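Local atomic coordinates of meta cleavage compound hydrolase (PDB entry 1J1I), a protein that catalyses the hydrolytic cleavage of a carbon-carbon bond in the meta-cleavage product of carbazole degradation, yielding anthranilate. Residues Leu166-Phe175 with His258-His267; Gly45-Asn54 with Asn183-Asp191. All blocks are in the same frame, centred on the assembly; numbering follows the deposited sequence.

How the contacts relate
Both contacts join lid helices of this alpha/beta hydrolase to loops beside the active site, contact 1 through helix 160-170 and contact 2 through helix 179-190, which follow each other in the chain. Contact 1 sets the end of its helix and the turn after it on the loop of the probable catalytic histidine, partly buried; contact 2, the more buried, meets the glycine-rich loop after strand 38-42. Direct hydrogen bonds from N-H groups to a glutamate carboxylate, and from the histidine's N-H to a lid carbonyl, hold the first; waters, close backbone packing and a carboxylate over a ring hold the second. They touch where Trp262 packs against Arg185 and where Met264 and Ile265 meet Asn54.

Contact 1 (Leu166-Phe175 with His258-His267); sequences LVKALTNDGF and HCGHWAMIEH
Asn172 and Glu266 run past each other in opposite directions, their amide and carboxylate planes 27° apart, and three N-H groups converge on one carboxylate oxygen. Asn172 ND2 gives a 2.7 Å hydrogen bond to Glu266 OE1 on its anti lone pair, while the backbone N of Asn172 reaches the same OE1 of Glu266 at 2.8 Å from above the carboxylate plane. Gly260 N adds a third bond, on the syn side of OE1, and Trp262 N donates to Glu266 OE2 at 3.0 Å. With four N-H groups on it, the buried carboxylate is fixed in rotation and its charge is probably well stabilised. With CG between its backbone N and carbonyl carbon (chi1 76°), Asn172 turns OD1 to Gly174 N in an Asx turn; water 1 links its ND2 to Glu266 O.

Further along, Leu170 O receives a hydrogen bond from His261 N at 2.8 Å, close to the C=O axis, tying the lid chain to the backbone of the probable catalytic histidine. The Trp262 ring packs against the end of helix 160-170: Leu170 CB sits over one face, and Leu170 CD1 comes within 3.4 Å of Trp262 CZ2. Val167 CG2 meets the ring edge in its plane, and Leu166 CD1 touches Trp262 CH2 at 3.7 Å. Phe175 carries Thr171 CG2 over one face, while Phe175 CZ lies 3.7 Å from Ile265 CG2.

The loop 258-262 follows strand 251-256, at the edge of the sheet within this chain, and leads into the short helix 263-266. His261 ND1 is hydrogen-bonded to Asp233, the probable acid of the triad with Ser114, and His258 NE2 bonds Asp249 of the second subunit. Val167 leans on Met181 and Ile182 of helix 179-190, and Met264 packs against Met137 of strand 131-137.

Contact 2 (Gly45-Asn54 with Asn183-Asp191); sequences GGAGAESEGN and NSRYTYATD
The glycine-rich loop that follows strand 38-42 in this alpha/beta hydrolase, a place where the family commonly builds its oxyanion hole, meets a lid helix here. Gly46 to Ala49 form a type II turn, and Gly48 lies almost on the helix, its CA 3.4 Å from Ala189 N and 3.5 Å from Arg185 O in a CA-H...O contact. With no side chain on Gly48, its CA rests directly on the helix backbone. Beside it, Ala47 CB and Ala189 CB touch at 3.7 Å.

Tyr188 lies flat against Glu50. Glu50 CG stands over the centre of the Tyr188 ring, 3.5 Å from the centroid in a CH-pi contact, and the carboxylate is stacked 6° from parallel with the ring, Glu50 CD lying 3.4 Å from Tyr188 CE1. The chain folds back on itself to do this (chi1 49°, chi2 72°), and the same bend lets Glu50, at the N-cap of helix 51-55, accept from Glu52 N through OE1 and from Gly53 N through OE2. OE1 also has a salt bridge to Arg29, so the carboxylate is gripped from several sides, and water 4 joins OE2 to Ser184 OG.

Arg185 turns at its third torsion and brings its guanidinium over Ala49, whose CA sits above one face. Waters lie in the plane at its edge: water 3 bridges NH1 and Ala47 O, and water 2, its O 2.6 Å from Arg185 NH2, is also bound by Asn54 ND2 and weakly by Gly45 O. Asn54 ND2 itself comes 3.6 Å from Arg185 NH2, two donors meeting through shared water, while its OD1 accepts from Gly44 N. Gly45 N is weakly hydrogen-bonded to Ser114 OG, the probable nucleophile. Arg185 and Ala189 also pack on Met163 of helix 160-170.

Contact 1 (Leu166-Phe175 with His258-His267)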
# COMPACT_ATOMS: atom_id res chain seq x y z
N LEU A 166 -14.54 -7.82 23.02
CA LEU A 166 -14.80 -7.18 21.74
C LEU A 166 -13.51 -6.71 21.08
O LEU A 166 -13.27 -6.97 19.91
CB LEU A 166 -15.77 -5.99 21.93
CG LEU A 166 -16.20 -5.16 20.71
CD1 LEU A 166 -15.06 -4.24 20.27
CD2 LEU A 166 -16.64 -6.08 19.58
N VAL A 167 -12.67 -6.00 21.84
CA VAL A 167 -11.41 -5.51 21.31
C VAL A 167 -10.51 -6.65 20.84
O VAL A 167 -9.93 -6.57 19.76
CB VAL A 167 -10.66 -4.64 22.34
CG1 VAL A 167 -9.31 -4.21 21.78
CG2 VAL A 167 -11.50 -3.41 22.69
N LYS A 168 -10.40 -7.70 21.64
CA LYS A 168 -9.58 -8.84 21.27
C LYS A 168 -10.13 -9.49 20.00
O LYS A 168 -9.37 -9.89 19.12
CB LYS A 168 -9.56 -9.89 22.39
CG LYS A 168 -8.79 -9.48 23.63
CD LYS A 168 -8.68 -10.64 24.60
CE LYS A 168 -7.88 -10.27 25.84
NZ LYS A 168 -7.76 -11.40 26.80
N ALA A 169 -11.45 -9.58 19.91
CA ALA A 169 -12.10 -10.18 18.75
C ALA A 169 -11.87 -9.43 17.44
O ALA A 169 -11.69 -10.04 16.39
CB ALA A 169 -13.59 -10.32 19.02
N LEU A 170 -11.87 -8.10 17.51
CA LEU A 170 -11.70 -7.26 16.32
C LEU A 170 -10.26 -6.94 15.94
O LEU A 170 -10.02 -6.27 14.93
CB LEU A 170 -12.45 -5.94 16.51
CG LEU A 170 -13.93 -6.01 16.89
CD1 LEU A 170 -14.52 -4.61 16.81
CD2 LEU A 170 -14.67 -6.94 15.96
N THR A 171 -9.31 -7.39 16.74
CA THR A 171 -7.90 -7.13 16.49
C THR A 171 -7.12 -8.41 16.19
O THR A 171 -7.60 -9.51 16.46
CB THR A 171 -7.26 -6.41 17.69
OG1 THR A 171 -7.48 -7.17 18.89
CG2 THR A 171 -7.87 -5.02 17.86
N ASN A 172 -5.92 -8.26 15.64
CA ASN A 172 -5.07 -9.40 15.31
C ASN A 172 -4.61 -10.10 16.60
O ASN A 172 -4.51 -9.47 17.65
CB ASN A 172 -3.85 -8.95 14.49
CG ASN A 172 -2.80 -8.26 15.33
OD1 ASN A 172 -1.97 -8.91 15.97
ND2 ASN A 172 -2.82 -6.93 15.33
N ASP A 173 -4.33 -11.40 16.49
CA ASP A 173 -3.92 -12.19 17.65
C ASP A 173 -2.73 -11.66 18.43
O ASP A 173 -2.49 -12.08 19.56
CB ASP A 173 -3.64 -13.64 17.22
CG ASP A 173 -4.79 -14.26 16.45
OD1 ASP A 173 -5.96 -13.97 16.78
OD2 ASP A 173 -4.53 -15.06 15.52
N GLY A 174 -1.97 -10.74 17.84
CA GLY A 174 -0.82 -10.20 18.52
C GLY A 174 -1.06 -8.88 19.23
O GLY A 174 -0.17 -8.35 19.89
N PHE A 175 -2.27 -8.35 19.10
CA PHE A 175 -2.62 -7.08 19.73
C PHE A 175 -2.64 -7.19 21.25
O PHE A 175 -3.31 -8.05 21.81
CB PHE A 175 -3.98 -6.60 19.23
CG PHE A 175 -4.37 -5.24 19.73
CD1 PHE A 175 -3.68 -4.11 19.31
CD2 PHE A 175 -5.41 -5.10 20.64
CE1 PHE A 175 -4.03 -2.85 19.79
CE2 PHE A 175 -5.76 -3.84 21.13
CZ PHE A 175 -5.07 -2.71 20.70
N HIS A 258 -1.29 -9.60 9.56
CA HIS A 258 -1.39 -9.65 11.02
C HIS A 258 -2.08 -8.39 11.53
O HIS A 258 -1.61 -7.72 12.46
CB HIS A 258 0.01 -9.75 11.61
CG HIS A 258 0.86 -10.78 10.93
ND1 HIS A 258 2.17 -10.54 10.56
CD2 HIS A 258 0.58 -12.04 10.53
CE1 HIS A 258 2.66 -11.61 9.96
NE2 HIS A 258 1.71 -12.53 9.93
N CYS A 259 -3.21 -8.08 10.91
CA CYS A 259 -3.96 -6.89 11.24
C CYS A 259 -5.45 -7.19 11.16
O CYS A 259 -5.92 -7.81 10.21
CB CYS A 259 -3.59 -5.79 10.23
SG CYS A 259 -4.37 -4.20 10.49
N GLY A 260 -6.17 -6.75 12.19
CA GLY A 260 -7.60 -6.98 12.24
C GLY A 260 -8.40 -5.84 11.62
O GLY A 260 -8.01 -5.27 10.60
N HIS A 261 -9.50 -5.49 12.28
CA HIS A 261 -10.42 -4.45 11.82
C HIS A 261 -10.01 -3.01 12.15
O HIS A 261 -10.58 -2.07 11.59
CB HIS A 261 -11.81 -4.75 12.40
CG HIS A 261 -12.92 -3.96 11.78
ND1 HIS A 261 -13.15 -3.93 10.42
CD2 HIS A 261 -13.90 -3.21 12.34
CE1 HIS A 261 -14.22 -3.19 10.17
NE2 HIS A 261 -14.70 -2.74 11.32
N TRP A 262 -9.03 -2.83 13.04
CA TRP A 262 -8.58 -1.50 13.45
C TRP A 262 -7.10 -1.22 13.18
O TRP A 262 -6.31 -1.08 14.12
CB TRP A 262 -8.85 -1.26 14.94
CG TRP A 262 -10.29 -1.35 15.36
CD1 TRP A 262 -11.39 -1.16 14.57
CD2 TRP A 262 -10.79 -1.61 16.68
NE1 TRP A 262 -12.54 -1.27 15.32
CE2 TRP A 262 -12.20 -1.55 16.61
CE3 TRP A 262 -10.17 -1.87 17.91
CZ2 TRP A 262 -13.01 -1.74 17.74
CZ3 TRP A 262 -10.98 -2.07 19.03
CH2 TRP A 262 -12.38 -2.00 18.93
N ALA A 263 -6.72 -1.11 11.91
CA ALA A 263 -5.32 -0.86 11.57
C ALA A 263 -4.71 0.33 12.30
O ALA A 263 -3.57 0.26 12.77
CB ALA A 263 -5.19 -0.67 10.05
N MET A 264 -5.45 1.43 12.41
CA MET A 264 -4.93 2.63 13.08
C MET A 264 -4.62 2.43 14.56
O MET A 264 -3.83 3.19 15.14
CB MET A 264 -5.91 3.80 12.93
CG MET A 264 -7.13 3.71 13.84
SD MET A 264 -8.19 2.31 13.47
CE MET A 264 -9.46 2.55 14.69
N ILE A 265 -5.25 1.44 15.17
CA ILE A 265 -5.02 1.15 16.59
C ILE A 265 -3.99 0.03 16.75
O ILE A 265 -3.10 0.13 17.60
CB ILE A 265 -6.34 0.72 17.30
CG1 ILE A 265 -7.33 1.89 17.33
CG2 ILE A 265 -6.03 0.27 18.73
CD1 ILE A 265 -8.69 1.54 17.91
N GLU A 266 -4.11 -1.01 15.94
CA GLU A 266 -3.20 -2.15 16.01
C GLU A 266 -1.78 -1.86 15.52
O GLU A 266 -0.81 -2.41 16.05
CB GLU A 266 -3.78 -3.32 15.20
CG GLU A 266 -5.17 -3.74 15.63
CD GLU A 266 -5.78 -4.78 14.70
OE1 GLU A 266 -5.14 -5.83 14.47
OE2 GLU A 266 -6.90 -4.54 14.21
N HIS A 267 -1.65 -1.00 14.52
CA HIS A 267 -0.35 -0.63 13.96
C HIS A 267 -0.39 0.84 13.60
O HIS A 267 -0.37 1.20 12.43
CB HIS A 267 -0.07 -1.46 12.70
CG HIS A 267 -0.22 -2.94 12.90
ND1 HIS A 267 0.69 -3.69 13.61
CD2 HIS A 267 -1.18 -3.80 12.49
CE1 HIS A 267 0.30 -4.95 13.63
NE2 HIS A 267 -0.83 -5.05 12.96
O HOH W 1 -1.09 -5.11 16.95

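Contact 2 (Gly45-Asn54 with Asn183-Asp191)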
# COMPACT_ATOMS: atom_id res chain seq x y z
N GLY A 45 -17.62 2.68 14.23
CA GLY A 45 -18.82 2.52 15.02
C GLY A 45 -18.48 1.74 16.28
O GLY A 45 -17.30 1.60 16.63
N GLY A 46 -19.49 1.24 16.96
CA GLY A 46 -19.24 0.49 18.18
C GLY A 46 -19.50 1.35 19.40
O GLY A 46 -19.27 2.56 19.38
N ALA A 47 -19.98 0.72 20.46
CA ALA A 47 -20.28 1.43 21.69
C ALA A 47 -19.02 2.05 22.28
O ALA A 47 -18.00 1.38 22.44
CB ALA A 47 -20.92 0.47 22.70
N GLY A 48 -19.09 3.34 22.60
CA GLY A 48 -17.95 4.02 23.19
C GLY A 48 -16.88 4.43 22.20
O GLY A 48 -15.83 4.92 22.59
N ALA A 49 -17.14 4.24 20.91
CA ALA A 49 -16.15 4.62 19.90
C ALA A 49 -16.18 6.13 19.70
O ALA A 49 -17.25 6.73 19.56
CB ALA A 49 -16.43 3.91 18.58
N GLU A 50 -15.00 6.74 19.71
CA GLU A 50 -14.87 8.17 19.51
C GLU A 50 -13.45 8.53 19.09
O GLU A 50 -12.57 7.66 19.02
CB GLU A 50 -15.31 8.95 20.77
CG GLU A 50 -14.71 8.46 22.08
CD GLU A 50 -13.24 8.80 22.22
OE1 GLU A 50 -12.91 10.01 22.21
OE2 GLU A 50 -12.43 7.87 22.33
N SER A 51 -13.22 9.81 18.81
CA SER A 51 -11.93 10.29 18.32
C SER A 51 -10.65 10.01 19.10
O SER A 51 -9.64 9.63 18.50
CB SER A 51 -12.04 11.79 18.04
OG SER A 51 -13.05 12.05 17.08
N GLU A 52 -10.67 10.20 20.41
CA GLU A 52 -9.45 9.99 21.19
C GLU A 52 -9.00 8.53 21.18
O GLU A 52 -7.84 8.24 20.88
CB GLU A 52 -9.67 10.48 22.63
CG GLU A 52 -8.42 10.48 23.50
CD GLU A 52 -8.60 11.33 24.75
OE1 GLU A 52 -9.61 11.15 25.46
OE2 GLU A 52 -7.73 12.18 25.01
N GLY A 53 -9.92 7.62 21.49
CA GLY A 53 -9.58 6.21 21.52
C GLY A 53 -9.18 5.65 20.16
O GLY A 53 -8.34 4.75 20.07
N ASN A 54 -9.77 6.18 19.09
CA ASN A 54 -9.45 5.72 17.75
C ASN A 54 -8.16 6.28 17.17
O ASN A 54 -7.43 5.58 16.48
CB ASN A 54 -10.58 6.05 16.77
CG ASN A 54 -11.60 4.93 16.63
OD1 ASN A 54 -12.08 4.66 15.53
ND2 ASN A 54 -11.94 4.28 17.73
N ASN A 183 -10.71 1.10 29.59
CA ASN A 183 -11.50 1.90 30.53
C ASN A 183 -12.08 3.14 29.87
O ASN A 183 -13.23 3.49 30.09
CB ASN A 183 -10.64 2.32 31.73
CG ASN A 183 -10.05 1.14 32.47
OD1 ASN A 183 -10.68 0.09 32.59
ND2 ASN A 183 -8.83 1.31 32.98
N SER A 184 -11.26 3.81 29.06
CA SER A 184 -11.70 5.01 28.37
C SER A 184 -12.89 4.71 27.45
O SER A 184 -13.90 5.41 27.48
CB SER A 184 -10.54 5.60 27.56
OG SER A 184 -10.92 6.82 26.94
N ARG A 185 -12.76 3.67 26.63
CA ARG A 185 -13.83 3.29 25.71
C ARG A 185 -15.07 2.84 26.47
O ARG A 185 -16.19 3.16 26.09
CB ARG A 185 -13.37 2.17 24.77
CG ARG A 185 -14.49 1.58 23.91
CD ARG A 185 -13.99 0.49 22.97
NE ARG A 185 -13.46 1.03 21.72
CZ ARG A 185 -14.08 0.96 20.54
NH1 ARG A 185 -15.26 0.37 20.44
NH2 ARG A 185 -13.51 1.50 19.47
N TYR A 186 -14.87 2.09 27.55
CA TYR A 186 -15.98 1.61 28.35
C TYR A 186 -16.73 2.78 28.99
O TYR A 186 -17.95 2.77 29.07
CB TYR A 186 -15.48 0.66 29.45
CG TYR A 186 -16.60 0.07 30.28
CD1 TYR A 186 -17.61 -0.68 29.67
CD2 TYR A 186 -16.66 0.26 31.65
CE1 TYR A 186 -18.65 -1.21 30.41
CE2 TYR A 186 -17.71 -0.27 32.41
CZ TYR A 186 -18.70 -1.00 31.77
OH TYR A 186 -19.74 -1.53 32.50
N THR A 187 -15.98 3.79 29.43
CA THR A 187 -16.58 4.97 30.04
C THR A 187 -17.50 5.67 29.05
O THR A 187 -18.60 6.08 29.40
CB THR A 187 -15.49 5.95 30.53
OG1 THR A 187 -14.74 5.35 31.60
CG2 THR A 187 -16.13 7.24 31.05
N TYR A 188 -17.04 5.82 27.80
CA TYR A 188 -17.86 6.46 26.77
C TYR A 188 -19.08 5.62 26.43
O TYR A 188 -20.17 6.16 26.21
CB TYR A 188 -17.05 6.69 25.49
CG TYR A 188 -16.13 7.88 25.52
CD1 TYR A 188 -14.74 7.72 25.53
CD2 TYR A 188 -16.64 9.18 25.49
CE1 TYR A 188 -13.89 8.82 25.51
CE2 TYR A 188 -15.79 10.29 25.47
CZ TYR A 188 -14.42 10.10 25.48
OH TYR A 188 -13.58 11.19 25.45
N ALA A 189 -18.90 4.31 26.39
CA ALA A 189 -19.99 3.39 26.05
C ALA A 189 -21.07 3.27 27.11
O ALA A 189 -22.21 2.92 26.81
CB ALA A 189 -19.41 2.01 25.74
N THR A 190 -20.70 3.57 28.36
CA THR A 190 -21.63 3.48 29.48
C THR A 190 -22.47 4.74 29.65
O THR A 190 -23.62 4.66 30.10
CB THR A 190 -20.88 3.18 30.79
OG1 THR A 190 -20.36 1.85 30.74
CG2 THR A 190 -21.81 3.31 31.99
N ASP A 191 -21.91 5.90 29.32
CA ASP A 191 -22.63 7.16 29.42
C ASP A 191 -24.02 6.93 28.84
O ASP A 191 -24.15 6.68 27.64
CB ASP A 191 -21.89 8.25 28.63
CG ASP A 191 -22.63 9.57 28.63
OD1 ASP A 191 -22.77 10.17 29.72
OD2 ASP A 191 -23.07 10.01 27.55
O HOH W 2 -13.97 2.07 17.00
O HOH W 3 -17.32 -1.06 21.45
O HOH W 4 -11.41 6.05 24.53
O HOH W 5 -11.80 3.58 20.88